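Local coordinates for glycoside hydrolase, family 11\:clostridium cellulosome enzyme, dockerin type i\:polysaccharide (Clostridium thermocellum, PDB 2C71), which probably removes acetyl groups from xylan as a metal-dependent family 4 carbohydrate esterase involved in plant cell-wall degradation, at residues A8-D13 / V183-L188; A21-K26 / E166-I171; F36-Q41 / H59-H64; F100-N105 / V119-L124; L124-W129 / I152-V157. One frame throughout, in Å; residues are numbered along the deposited sequence. Where two conformers were deposited one is given.

Interaction 1 (A8-D13 / V183-L188); sequences ALTFDD and VTLTEL. With MG (magnesium ion), chain B.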
# COMPACT_ATOMS: atom_id res chain seq x y z
N ALA A 8 5.65 -6.46 5.23
CA ALA A 8 4.67 -5.39 5.17
C ALA A 8 3.63 -5.70 4.09
O ALA A 8 3.93 -5.65 2.91
CB ALA A 8 5.33 -4.09 4.91
N LEU A 9 2.42 -5.91 4.53
CA LEU A 9 1.33 -6.16 3.65
C LEU A 9 0.77 -4.78 3.24
O LEU A 9 0.42 -3.98 4.12
CB LEU A 9 0.38 -7.04 4.47
CG LEU A 9 -0.88 -7.50 3.76
CD1 LEU A 9 -0.57 -8.42 2.60
CD2 LEU A 9 -1.81 -8.16 4.80
N THR A 10 0.69 -4.48 1.92
CA THR A 10 0.27 -3.18 1.44
C THR A 10 -0.78 -3.34 0.34
O THR A 10 -0.81 -4.36 -0.36
CB THR A 10 1.46 -2.33 0.94
OG1 THR A 10 1.90 -2.79 -0.32
CG2 THR A 10 2.63 -2.30 1.94
N PHE A 11 -1.68 -2.35 0.26
CA PHE A 11 -2.85 -2.44 -0.61
C PHE A 11 -3.03 -1.15 -1.38
O PHE A 11 -3.15 -0.08 -0.79
CB PHE A 11 -4.10 -2.66 0.23
CG PHE A 11 -4.10 -3.96 0.97
CD1 PHE A 11 -4.48 -5.14 0.33
CD2 PHE A 11 -3.70 -4.04 2.31
CE1 PHE A 11 -4.43 -6.37 0.99
CE2 PHE A 11 -3.65 -5.26 2.96
CZ PHE A 11 -4.00 -6.40 2.29
N ASP A 12 -3.06 -1.25 -2.71
CA ASP A 12 -3.26 -0.09 -3.57
C ASP A 12 -4.73 0.13 -3.94
O ASP A 12 -5.53 -0.80 -3.90
CB ASP A 12 -2.41 -0.21 -4.84
CG ASP A 12 -0.94 0.06 -4.59
OD1 ASP A 12 -0.60 0.52 -3.47
OD2 ASP A 12 -0.13 -0.18 -5.50
N ASP A 13 -5.01 1.31 -4.47
CA ASP A 13 -6.07 1.68 -5.44
C ASP A 13 -7.40 2.09 -4.81
O ASP A 13 -8.32 2.50 -5.54
CB ASP A 13 -6.36 0.63 -6.53
CG ASP A 13 -5.31 0.58 -7.65
OD1 ASP A 13 -4.23 1.21 -7.56
OD2 ASP A 13 -5.60 -0.13 -8.66
N VAL A 183 3.84 -5.92 9.75
CA VAL A 183 4.06 -4.57 10.22
C VAL A 183 3.64 -3.56 9.16
O VAL A 183 3.55 -3.87 7.96
CB VAL A 183 5.55 -4.38 10.59
CG1 VAL A 183 5.88 -5.27 11.86
CG2 VAL A 183 6.48 -4.68 9.45
N THR A 184 3.39 -2.32 9.61
CA THR A 184 3.19 -1.20 8.68
C THR A 184 4.52 -0.84 8.03
O THR A 184 5.58 -1.27 8.49
CB THR A 184 2.62 0.03 9.38
OG1 THR A 184 3.61 0.54 10.25
CG2 THR A 184 1.29 -0.24 10.10
N LEU A 185 4.50 -0.01 6.98
CA LEU A 185 5.76 0.45 6.37
C LEU A 185 6.61 1.20 7.38
O LEU A 185 7.82 0.98 7.46
CB LEU A 185 5.51 1.29 5.12
CG LEU A 185 4.98 0.51 3.91
CD1 LEU A 185 4.66 1.49 2.76
CD2 LEU A 185 5.96 -0.51 3.44
N THR A 186 6.01 2.10 8.13
CA THR A 186 6.79 2.86 9.11
C THR A 186 7.42 1.91 10.11
O THR A 186 8.60 2.08 10.48
CB THR A 186 5.93 3.96 9.81
OG1 THR A 186 5.72 5.05 8.89
CG2 THR A 186 6.55 4.51 11.08
N GLU A 187 6.66 0.94 10.59
CA GLU A 187 7.19 -0.01 11.54
C GLU A 187 8.31 -0.85 10.94
O GLU A 187 9.31 -1.15 11.61
CB GLU A 187 6.07 -0.90 12.04
CG GLU A 187 5.09 -0.26 12.99
CD GLU A 187 3.76 -1.02 13.19
OE1 GLU A 187 3.50 -2.11 12.54
OE2 GLU A 187 2.91 -0.50 14.01
N LEU A 188 8.17 -1.27 9.67
CA LEU A 188 9.20 -2.06 9.02
C LEU A 188 10.54 -1.31 9.02
O LEU A 188 11.58 -1.85 9.40
CB LEU A 188 8.77 -2.38 7.59
CG LEU A 188 9.77 -3.20 6.79
CD1 LEU A 188 10.10 -4.53 7.49
CD2 LEU A 188 9.26 -3.46 5.34
MG MG B . -2.50 1.30 -8.76
O HOH W 1 2.32 -2.64 5.76
O HOH W 2 1.69 -5.87 7.25
O HOH W 3 -1.69 -0.42 -8.01
O HOH W 4 -3.47 0.15 -10.19
O HOH W 5 -3.04 2.94 -9.86
O HOH W 6 -0.64 1.25 -9.92

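Interaction 2 (A21-K26 / E166-I171); sequences ARVLDK and EALDII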
# COMPACT_ATOMS: atom_id res chain seq x y z
N ALA A 21 -13.49 -2.49 2.85
CA ALA A 21 -14.01 -3.09 4.08
C ALA A 21 -13.80 -4.58 4.09
O ALA A 21 -13.57 -5.16 5.15
CB ALA A 21 -15.46 -2.73 4.31
N ARG A 22 -13.85 -5.26 2.93
CA ARG A 22 -13.56 -6.69 2.92
C ARG A 22 -12.17 -6.99 3.40
O ARG A 22 -11.93 -7.97 4.13
CB ARG A 22 -13.79 -7.28 1.52
CG ARG A 22 -15.16 -7.19 1.00
CD ARG A 22 -15.20 -7.73 -0.43
NE ARG A 22 -16.52 -7.51 -0.95
CZ ARG A 22 -16.79 -7.56 -2.23
NH1 ARG A 22 -15.83 -7.75 -3.14
NH2 ARG A 22 -18.05 -7.41 -2.61
N VAL A 23 -11.19 -6.18 2.96
CA VAL A 23 -9.81 -6.35 3.41
C VAL A 23 -9.71 -6.02 4.89
O VAL A 23 -9.10 -6.78 5.66
CB VAL A 23 -8.85 -5.51 2.58
CG1 VAL A 23 -7.45 -5.47 3.19
CG2 VAL A 23 -8.76 -6.06 1.13
N LEU A 24 -10.26 -4.88 5.33
CA LEU A 24 -10.17 -4.49 6.73
C LEU A 24 -10.78 -5.56 7.64
O LEU A 24 -10.27 -5.79 8.74
CB LEU A 24 -10.81 -3.13 6.96
CG LEU A 24 -10.02 -1.95 6.36
CD1 LEU A 24 -10.89 -0.69 6.33
CD2 LEU A 24 -8.74 -1.67 7.14
N ASP A 25 -11.87 -6.18 7.21
CA ASP A 25 -12.49 -7.26 8.01
C ASP A 25 -11.53 -8.42 8.20
O ASP A 25 -11.49 -9.00 9.28
CB ASP A 25 -13.78 -7.71 7.41
CG ASP A 25 -14.92 -6.69 7.52
OD1 ASP A 25 -14.86 -5.73 8.26
OD2 ASP A 25 -15.98 -6.96 6.86
N LYS A 26 -10.79 -8.83 7.15
CA LYS A 26 -9.79 -9.90 7.29
C LYS A 26 -8.69 -9.48 8.26
O LYS A 26 -8.23 -10.26 9.08
CB LYS A 26 -9.16 -10.26 5.95
CG LYS A 26 -10.09 -10.85 4.92
CD LYS A 26 -10.71 -12.17 5.32
CE LYS A 26 -11.65 -12.66 4.25
NZ LYS A 26 -12.34 -13.86 4.58
N GLU A 166 -9.94 -13.06 0.30
CA GLU A 166 -9.89 -14.50 0.55
C GLU A 166 -8.45 -15.04 0.50
O GLU A 166 -8.10 -15.97 1.24
CB GLU A 166 -10.83 -15.19 -0.45
CG GLU A 166 -12.32 -14.88 -0.19
CD GLU A 166 -12.76 -13.42 -0.41
OE1 GLU A 166 -12.36 -12.75 -1.39
OE2 GLU A 166 -13.54 -12.95 0.45
N ALA A 167 -7.60 -14.46 -0.33
CA ALA A 167 -6.19 -14.84 -0.34
C ALA A 167 -5.56 -14.63 1.03
O ALA A 167 -4.65 -15.38 1.42
CB ALA A 167 -5.44 -14.09 -1.41
N LEU A 168 -5.98 -13.59 1.76
CA LEU A 168 -5.41 -13.30 3.07
C LEU A 168 -5.68 -14.42 4.09
O LEU A 168 -4.91 -14.57 5.02
CB LEU A 168 -5.94 -11.96 3.61
CG LEU A 168 -5.61 -10.74 2.74
CD1 LEU A 168 -6.27 -9.49 3.34
CD2 LEU A 168 -4.12 -10.52 2.64
N ASP A 169 -6.77 -15.17 3.89
CA ASP A 169 -7.03 -16.35 4.75
C ASP A 169 -6.00 -17.43 4.65
O ASP A 169 -5.95 -18.28 5.55
CB ASP A 169 -8.41 -16.96 4.48
CG ASP A 169 -9.54 -16.09 4.98
OD1 ASP A 169 -9.49 -15.59 6.14
OD2 ASP A 169 -10.51 -15.91 4.20
N ILE A 170 -5.20 -17.46 3.57
CA ILE A 170 -4.06 -18.34 3.42
C ILE A 170 -2.78 -17.61 3.78
O ILE A 170 -1.95 -18.13 4.54
CB ILE A 170 -3.99 -18.93 2.01
CG1 ILE A 170 -5.24 -19.74 1.71
CG2 ILE A 170 -2.73 -19.75 1.82
CD1 ILE A 170 -5.42 -20.05 0.22
N ILE A 171 -2.56 -16.42 3.21
CA ILE A 171 -1.31 -15.69 3.43
C ILE A 171 -1.02 -15.47 4.90
O ILE A 171 0.13 -15.70 5.34
CB ILE A 171 -1.36 -14.33 2.69
CG1 ILE A 171 -1.40 -14.54 1.15
CG2 ILE A 171 -0.19 -13.47 3.08
CD1 ILE A 171 -1.84 -13.30 0.39
O HOH W 7 -14.45 -14.15 2.78

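Interaction 3 (F36-Q41 / H59-H64); sequences FMVVGQ and HEIGNH. With MG (magnesium ion), chain B.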
# COMPACT_ATOMS: atom_id res chain seq x y z
N PHE A 36 -2.20 1.09 3.46
CA PHE A 36 -3.08 1.37 2.30
C PHE A 36 -2.53 2.55 1.54
O PHE A 36 -2.39 3.64 2.11
CB PHE A 36 -4.51 1.64 2.77
CG PHE A 36 -5.16 0.44 3.38
CD1 PHE A 36 -4.97 0.10 4.72
CD2 PHE A 36 -5.94 -0.41 2.59
CE1 PHE A 36 -5.52 -1.06 5.22
CE2 PHE A 36 -6.50 -1.56 3.12
CZ PHE A 36 -6.28 -1.86 4.45
N MET A 37 -2.22 2.35 0.27
CA MET A 37 -1.71 3.40 -0.63
C MET A 37 -2.93 3.89 -1.41
O MET A 37 -3.44 3.18 -2.30
CB MET A 37 -0.60 2.87 -1.54
CG MET A 37 0.51 2.16 -0.81
SD MET A 37 1.37 3.06 0.49
CE MET A 37 2.40 4.13 -0.53
N VAL A 38 -3.43 5.04 -1.01
CA VAL A 38 -4.76 5.51 -1.47
C VAL A 38 -4.65 6.53 -2.59
O VAL A 38 -3.65 7.24 -2.78
CB VAL A 38 -5.58 6.08 -0.30
CG1 VAL A 38 -5.80 5.01 0.77
CG2 VAL A 38 -5.00 7.33 0.28
N VAL A 39 -5.71 6.58 -3.36
CA VAL A 39 -5.84 7.43 -4.55
C VAL A 39 -6.72 8.62 -4.18
O VAL A 39 -7.87 8.47 -3.73
CB VAL A 39 -6.40 6.61 -5.73
CG1 VAL A 39 -6.66 7.50 -6.94
CG2 VAL A 39 -5.44 5.50 -6.07
N GLY A 40 -6.19 9.83 -4.36
CA GLY A 40 -6.84 11.02 -3.87
C GLY A 40 -8.27 11.24 -4.35
O GLY A 40 -9.14 11.66 -3.58
N GLN A 41 -8.53 10.96 -5.62
CA GLN A 41 -9.90 11.01 -6.22
C GLN A 41 -10.92 10.28 -5.46
O GLN A 41 -12.12 10.59 -5.58
CB GLN A 41 -9.96 10.48 -7.67
CG GLN A 41 -9.55 11.55 -8.64
CD GLN A 41 -9.34 11.06 -10.08
OE1 GLN A 41 -9.08 9.90 -10.32
NE2 GLN A 41 -9.51 11.98 -11.05
N HIS A 59 -3.50 0.75 11.12
CA HIS A 59 -2.95 0.71 9.78
C HIS A 59 -2.33 2.05 9.45
O HIS A 59 -2.61 3.08 10.10
CB HIS A 59 -4.04 0.36 8.77
CG HIS A 59 -4.77 -0.90 9.11
ND1 HIS A 59 -4.11 -2.08 9.24
CD2 HIS A 59 -6.08 -1.10 9.32
CE1 HIS A 59 -5.02 -2.98 9.55
NE2 HIS A 59 -6.21 -2.43 9.61
N GLU A 60 -1.52 2.07 8.42
CA GLU A 60 -0.87 3.27 7.89
C GLU A 60 -1.49 3.62 6.53
O GLU A 60 -1.91 2.71 5.79
CB GLU A 60 0.62 3.04 7.80
CG GLU A 60 1.41 4.19 7.24
CD GLU A 60 2.90 4.06 7.38
OE1 GLU A 60 3.39 2.96 7.69
OE2 GLU A 60 3.59 5.08 7.16
N ILE A 61 -1.49 4.90 6.19
CA ILE A 61 -1.96 5.36 4.88
C ILE A 61 -0.78 6.03 4.16
O ILE A 61 -0.11 6.92 4.72
CB ILE A 61 -3.14 6.37 5.04
CG1 ILE A 61 -4.31 5.70 5.78
CG2 ILE A 61 -3.54 6.89 3.67
CD1 ILE A 61 -5.45 6.66 6.07
N GLY A 62 -0.55 5.60 2.93
CA GLY A 62 0.38 6.24 2.03
C GLY A 62 -0.31 6.79 0.79
O GLY A 62 -1.53 6.74 0.64
N ASN A 63 0.51 7.38 -0.09
CA ASN A 63 0.01 8.16 -1.23
C ASN A 63 0.20 7.37 -2.53
O ASN A 63 1.34 6.97 -2.83
CB ASN A 63 0.81 9.47 -1.24
CG ASN A 63 0.33 10.52 -2.18
OD1 ASN A 63 0.01 10.26 -3.35
ND2 ASN A 63 0.31 11.78 -1.72
N HIS A 64 -0.89 7.13 -3.29
CA HIS A 64 -0.80 6.47 -4.60
C HIS A 64 -1.24 7.47 -5.70
O HIS A 64 -1.75 7.05 -6.76
CB HIS A 64 -1.69 5.22 -4.60
CG HIS A 64 -1.45 4.23 -5.71
ND1 HIS A 64 -0.20 3.95 -6.24
CD2 HIS A 64 -2.32 3.38 -6.34
CE1 HIS A 64 -0.32 3.02 -7.18
NE2 HIS A 64 -1.59 2.65 -7.25
MG MG B . -2.50 1.30 -8.76
O HOH W 3 -1.69 -0.42 -8.01
O HOH W 5 -3.04 2.94 -9.86
O HOH W 4 -3.47 0.15 -10.19
O HOH W 6 -0.64 1.25 -9.92

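Interaction 4 (F100-N105 / V119-L124); sequences FFRPPN and VFVGGL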
# COMPACT_ATOMS: atom_id res chain seq x y z
N PHE A 100 5.11 7.78 2.69
CA PHE A 100 5.42 6.86 1.60
C PHE A 100 4.55 7.13 0.37
O PHE A 100 3.39 7.51 0.52
CB PHE A 100 5.21 5.42 2.06
CG PHE A 100 6.15 5.01 3.18
CD1 PHE A 100 7.42 4.60 2.90
CD2 PHE A 100 5.76 5.05 4.49
CE1 PHE A 100 8.30 4.25 3.93
CE2 PHE A 100 6.61 4.69 5.52
CZ PHE A 100 7.88 4.31 5.25
N PHE A 101 5.16 6.91 -0.78
CA PHE A 101 4.52 7.07 -2.10
C PHE A 101 4.72 5.79 -2.89
O PHE A 101 5.84 5.27 -2.95
CB PHE A 101 5.21 8.23 -2.84
CG PHE A 101 4.80 8.41 -4.29
CD1 PHE A 101 3.48 8.65 -4.63
CD2 PHE A 101 5.75 8.37 -5.28
CE1 PHE A 101 3.14 8.85 -5.99
CE2 PHE A 101 5.39 8.59 -6.61
CZ PHE A 101 4.10 8.85 -6.95
N ARG A 102 3.68 5.31 -3.55
CA ARG A 102 3.79 4.23 -4.50
C ARG A 102 3.46 4.77 -5.87
O ARG A 102 2.30 5.18 -6.12
CB ARG A 102 2.85 3.08 -4.23
CG ARG A 102 3.01 2.00 -5.31
CD ARG A 102 2.57 0.67 -4.89
NE ARG A 102 3.38 0.10 -3.83
CZ ARG A 102 2.94 -0.62 -2.79
NH1 ARG A 102 1.64 -0.83 -2.60
NH2 ARG A 102 3.80 -1.08 -1.90
N PRO A 103 4.43 4.83 -6.79
CA PRO A 103 4.15 5.39 -8.12
C PRO A 103 3.07 4.59 -8.82
O PRO A 103 3.11 3.34 -8.85
CB PRO A 103 5.49 5.30 -8.87
CG PRO A 103 6.47 5.09 -7.86
CD PRO A 103 5.83 4.46 -6.64
N PRO A 104 2.12 5.28 -9.47
CA PRO A 104 1.17 4.58 -10.37
C PRO A 104 1.94 3.74 -11.36
O PRO A 104 2.90 4.20 -12.02
CB PRO A 104 0.41 5.73 -11.03
CG PRO A 104 0.42 6.79 -9.95
CD PRO A 104 1.82 6.71 -9.37
N ASN A 105 1.51 2.49 -11.52
CA ASN A 105 2.12 1.53 -12.43
C ASN A 105 3.58 1.21 -12.11
O ASN A 105 4.25 0.58 -12.93
CB ASN A 105 2.04 1.98 -13.89
CG ASN A 105 0.64 2.28 -14.36
OD1 ASN A 105 0.43 3.09 -15.26
ND2 ASN A 105 -0.34 1.66 -13.77
N VAL A 119 9.09 8.67 0.67
CA VAL A 119 9.87 7.46 0.39
C VAL A 119 9.09 6.61 -0.63
O VAL A 119 7.90 6.33 -0.41
CB VAL A 119 10.16 6.70 1.67
CG1 VAL A 119 10.78 5.35 1.35
CG2 VAL A 119 11.11 7.53 2.57
N PHE A 120 9.73 6.23 -1.72
CA PHE A 120 9.12 5.46 -2.79
C PHE A 120 9.14 3.97 -2.46
O PHE A 120 10.20 3.41 -2.13
CB PHE A 120 9.85 5.63 -4.11
CG PHE A 120 9.57 6.93 -4.84
CD1 PHE A 120 9.70 8.17 -4.23
CD2 PHE A 120 9.26 6.90 -6.19
CE1 PHE A 120 9.51 9.35 -4.94
CE2 PHE A 120 9.05 8.07 -6.92
CZ PHE A 120 9.17 9.29 -6.30
N VAL A 121 7.99 3.32 -2.55
CA VAL A 121 7.89 1.88 -2.31
C VAL A 121 7.29 1.17 -3.52
O VAL A 121 6.36 1.66 -4.15
CB VAL A 121 7.04 1.57 -1.07
CG1 VAL A 121 7.80 1.95 0.20
CG2 VAL A 121 5.71 2.30 -1.14
N GLY A 122 7.83 -0.01 -3.83
CA GLY A 122 7.23 -0.90 -4.80
C GLY A 122 6.70 -2.17 -4.17
O GLY A 122 5.65 -2.17 -3.52
N GLY A 123 7.42 -3.27 -4.37
CA GLY A 123 7.16 -4.49 -3.64
C GLY A 123 6.89 -5.68 -4.55
O GLY A 123 6.75 -5.57 -5.77
N LEU A 124 6.80 -6.83 -3.92
CA LEU A 124 6.48 -8.12 -4.53
C LEU A 124 5.02 -8.10 -4.99
O LEU A 124 4.13 -7.90 -4.18
CB LEU A 124 6.66 -9.22 -3.47
CG LEU A 124 6.22 -10.65 -3.85
CD1 LEU A 124 7.18 -11.23 -4.89
CD2 LEU A 124 6.14 -11.51 -2.58

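Interaction 5 (L124-W129 / I152-V157); sequences LTANDW and ILLHDV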
# COMPACT_ATOMS: atom_id res chain seq x y z
N LEU A 124 6.80 -6.83 -3.92
CA LEU A 124 6.48 -8.12 -4.53
C LEU A 124 5.02 -8.10 -4.99
O LEU A 124 4.13 -7.90 -4.18
CB LEU A 124 6.66 -9.22 -3.47
CG LEU A 124 6.22 -10.65 -3.85
CD1 LEU A 124 7.18 -11.23 -4.89
CD2 LEU A 124 6.14 -11.51 -2.58
N THR A 125 4.77 -8.38 -6.26
CA THR A 125 3.40 -8.44 -6.74
C THR A 125 2.94 -9.88 -6.83
O THR A 125 3.74 -10.82 -6.75
CB THR A 125 3.29 -7.73 -8.10
OG1 THR A 125 4.09 -8.41 -9.04
CG2 THR A 125 3.70 -6.27 -8.04
N ALA A 126 1.63 -10.07 -7.04
CA ALA A 126 1.00 -11.37 -6.92
C ALA A 126 -0.11 -11.59 -7.94
O ALA A 126 -1.01 -12.40 -7.74
CB ALA A 126 0.47 -11.60 -5.52
N ASN A 127 -0.06 -10.84 -9.05
CA ASN A 127 -1.00 -11.00 -10.15
C ASN A 127 -2.45 -10.81 -9.70
O ASN A 127 -3.38 -11.34 -10.32
CB ASN A 127 -0.78 -12.32 -10.90
CG ASN A 127 0.58 -12.42 -11.52
OD1 ASN A 127 1.15 -13.51 -11.60
ND2 ASN A 127 1.12 -11.33 -11.97
N ASP A 128 -2.67 -9.97 -8.66
CA ASP A 128 -4.01 -9.86 -8.10
C ASP A 128 -4.84 -8.77 -8.73
O ASP A 128 -5.93 -8.47 -8.24
CB ASP A 128 -3.97 -9.73 -6.57
CG ASP A 128 -3.75 -8.33 -6.06
OD1 ASP A 128 -2.92 -7.63 -6.67
OD2 ASP A 128 -4.42 -7.96 -5.05
N TRP A 129 -4.37 -8.24 -9.85
CA TRP A 129 -5.15 -7.37 -10.75
C TRP A 129 -5.75 -8.16 -11.91
O TRP A 129 -6.37 -7.56 -12.80
CB TRP A 129 -4.30 -6.21 -11.24
CG TRP A 129 -3.14 -6.67 -12.09
CD1 TRP A 129 -3.11 -6.78 -13.44
CD2 TRP A 129 -1.86 -7.09 -11.62
NE1 TRP A 129 -1.88 -7.27 -13.83
CE2 TRP A 129 -1.10 -7.45 -12.73
CE3 TRP A 129 -1.26 -7.13 -10.34
CZ2 TRP A 129 0.24 -7.90 -12.61
CZ3 TRP A 129 0.06 -7.56 -10.24
CH2 TRP A 129 0.76 -7.95 -11.35
N ILE A 152 4.92 -6.40 0.38
CA ILE A 152 3.97 -7.16 -0.47
C ILE A 152 2.99 -6.17 -1.07
O ILE A 152 2.32 -5.44 -0.33
CB ILE A 152 3.18 -8.17 0.38
CG1 ILE A 152 4.10 -9.15 1.14
CG2 ILE A 152 2.20 -8.92 -0.52
CD1 ILE A 152 3.40 -9.89 2.22
N LEU A 153 2.92 -6.11 -2.40
CA LEU A 153 2.03 -5.21 -3.15
C LEU A 153 0.79 -6.01 -3.58
O LEU A 153 0.87 -6.87 -4.48
CB LEU A 153 2.76 -4.61 -4.32
CG LEU A 153 2.02 -3.49 -5.09
CD1 LEU A 153 3.00 -2.86 -6.08
CD2 LEU A 153 0.75 -3.90 -5.80
N LEU A 154 -0.35 -5.76 -2.93
CA LEU A 154 -1.66 -6.24 -3.30
C LEU A 154 -2.56 -5.04 -3.61
O LEU A 154 -2.19 -3.90 -3.41
CB LEU A 154 -2.25 -7.13 -2.19
CG LEU A 154 -1.50 -8.43 -1.95
CD1 LEU A 154 -2.03 -9.11 -0.67
CD2 LEU A 154 -1.63 -9.38 -3.18
N HIS A 155 -3.77 -5.34 -4.08
CA HIS A 155 -4.78 -4.30 -4.34
C HIS A 155 -5.98 -4.58 -3.45
O HIS A 155 -6.53 -5.69 -3.47
CB HIS A 155 -5.24 -4.36 -5.80
CG HIS A 155 -4.15 -4.02 -6.78
ND1 HIS A 155 -3.14 -4.88 -7.11
CD2 HIS A 155 -3.89 -2.86 -7.43
CE1 HIS A 155 -2.30 -4.27 -7.93
NE2 HIS A 155 -2.73 -3.04 -8.14
N ASP A 156 -6.45 -3.56 -2.73
CA ASP A 156 -7.77 -3.73 -2.07
C ASP A 156 -8.87 -3.53 -3.06
O ASP A 156 -9.97 -4.09 -2.88
CB ASP A 156 -7.96 -2.94 -0.79
CG ASP A 156 -7.66 -1.46 -0.92
OD1 ASP A 156 -6.64 -1.10 -1.54
OD2 ASP A 156 -8.42 -0.69 -0.26
N VAL A 157 -8.66 -2.74 -4.12
CA VAL A 157 -9.71 -2.39 -5.04
C VAL A 157 -9.25 -2.70 -6.47
O VAL A 157 -8.22 -2.21 -6.92
CB VAL A 157 -10.04 -0.87 -4.91
CG1 VAL A 157 -11.21 -0.51 -5.81
CG2 VAL A 157 -10.41 -0.53 -3.45
O HOH W 8 -0.18 -7.84 -6.78

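Interaction 1 (A8-D13 / V183-L188)
Two leucines reach Ala8 by different first torsions: Leu185 holds CG anti to its carbonyl carbon (chi1 -70°), whereas Leu188 holds CG opposite its backbone N (chi1 179°). Each ends with a CD2 methyl against Ala8 CB, 3.9 Å away for Leu185 CD2. Leu185 CD2 also meets Thr10 CG2, the two side chains crossing at about a right angle; Thr10 OG1 donates to Ile152 O. Two waters bridge the backbones: both donate to Val183 O, one also to Leu9 O, while the other accepts from Leu9 N. Ala8 CA makes a C-H...O contact with Val183 O at 3.4 Å. Thr184 and Glu187 form a capping box at the helix start: Glu187 N donates to Thr184 OG1, and Thr184 N meets Glu187 OE1 from above the carboxylate plane. At the far end of 8-13, Asp13 OD1 binds magnesium at 2.1 Å. In the parallel sheet strand 6-12 lies between strands 35-38 and 151-155, and helix 185-192 starts beside it, Leu185 N donating to Thr35 OG1 of strand 35-38.

Interaction 2 (A21-K26 / E166-I171)
Helix segments 21-26 and 166-171 run nearly parallel, their axes 23° apart and 9.8 Å at closest approach, with the CA atoms of Lys26 and Leu168 the nearest pair. Lys26 carries the largest share of the contact. Its CB lies against Leu168 CD1 at 4.0 Å; beyond that the chain bends at chi2 (-62°) and then extends, taking CD and CE past the Asp169 carboxylate. NZ makes a 2.8 Å salt bridge to Asp169 OD2, which receives it on its syn lone pair. The other oxygen, Asp169 OD1, has partners in Tyr30 OH and Lys29 NZ, which fix the carboxylate from helix 17-30. Glu166, in the conformer described, is joined to Lys26 through a water that accepts from NZ and donates to OE2. Under this polar edge Val23 CG1 meets Leu168 CD1 at 4.2 Å, the two side chains crossing roughly at right angles. Both helices cover one side of the parallel sheet, an alpha/beta arrangement, with Val23 and Leu168 packed on Phe11; helices 45-56 and 135-145 flank them.

Interaction 3 (F36-Q41 / H59-H64)
His64 packs across the end of strand 35-38 on its way to the metal. Its CB lies 3.4 Å from Val38 O and nearly as close to Met37 O; CG leaves opposite the backbone N (chi1 -165°), and the imidazole passes Met37 O and Val39 at an oblique tilt. CD2 touches Val39 CG2 at 3.8 Å, and at the tip NE2 binds magnesium at 2.2 Å. ND1 is bonded to Arg102 O, which, with the metal, holds the ring's rotation. Four waters and Asp13 complete the coordination. Strands 35-38 and 60-63, with helix 45-56 between them in the chain, form a beta-alpha-beta unit, and their parallel ladder carries four backbone bonds: Phe36 N to Glu60 O, Gly62 N to Phe36 O, Val38 N to Gly62 O and His64 N to Val38 O. On the face of Phe36 and Val38, Val38 CG2 meets Ile61 CG2 at 3.7 Å. Met37 points to the other face, its bent chain laying SD over Gly62 CA. Where the ladder starts, the Phe36 edge enters a T-shaped stack with His59, Phe36 CE1 standing 3.9 Å above the imidazole plane near its rim; His59 ND1 is bonded to Ala34 N.

Interaction 4 (F100-N105 / V119-L124)
The Phe101 ring drives its edge into the face of Phe120, a T-shaped stack with planes at 82° and Phe101 CD2 standing 3.6 Å above the middle of the Phe120 ring. Phe113 stacks on Phe120 as well, and Pro103 CG lies 3.7 Å from Phe120 CD2. One face of Phe101 is covered near its rim by Pro103 N of its own segment. These rings lie on one face of a short two-stranded parallel sheet, part of the beta-alpha-beta unit of strand 100-101, helix 110-115 and strand 119-120. The strands are zipped by Phe101 N to Val119 O at 2.8 Å and Val121 N to Phe101 O at 2.9 Å. On the other face Phe100 and Val119 run alongside each other in the same direction, with Phe100 CD1 against Val119 CB; the same CD1 also meets Val121 CG1 at 3.8 Å. Helix 185-192 covers this apolar side through Leu185 and Phe189. Further along, Arg102 runs past Val121 O and bends at chi3 (-66°). NH1 makes a salt bridge to Asp12 OD1 and NH2 donates to Thr10 OG1. In the conformer described, Arg102 NE makes a weak hydrogen bond to Val121 O at 3.4 Å.

Interaction 5 (L124-W129 / I152-V157)
Asp128 OD1 is gripped by His155 ND1 at 2.8 Å, a His-carboxylate hydrogen bond, and by a water at the same length. Nearly in the imidazole plane, OD1 is met on the syn side, somewhat out of the carboxylate plane. The second oxygen, Asp128 OD2, takes the backbone N of His155 on its syn lone pair at 2.9 Å, and also bonds Thr164 OG1. Asp128 CG sits between its own backbone N and carbonyl carbon (chi1 85°), and the carboxylate holds both main chain and ring of His155. Here the loop after strand 119-120 lies along the parallel strand 151-155, whose end carries His155 beside Asp13 and the magnesium. Leu153 N donates to Leu124 O at 2.8 Å, and the water on OD1 also donates to Leu153 O and accepts from Ala126 N. Next in the strand, Leu154 CD2 meets Ala126 CB at 3.8 Å and Asp128 OD2. Trp129 CB sits over the rim of one His155 face, and Trp129 CE3 lies 3.9 Å from His155 CE1.

How the interactions relate
Four of the five contacts gather round the magnesium. Interactions 1 and 3 each supply one protein ligand, Asp13 and His64, and share its four waters; interaction 5 places the His155 side chain about 4 Å from the metal, with His155 CD2 3.4 Å from Asp13 OD2. Interaction 4 lies in the second shell, the Arg102 side chain about 6 Å from the metal. Strand 6-12 is central, bonded to interaction 3 by Met37 N to Phe11 O and to interaction 5 by Ile152 N to Ala8 O, both 2.8 Å. Interaction 2 lies outside, the Val23 side chain about 14 Å from the metal, its nearest atoms about 9 Å from interaction 4. Leu124 belongs to both 4 and 5.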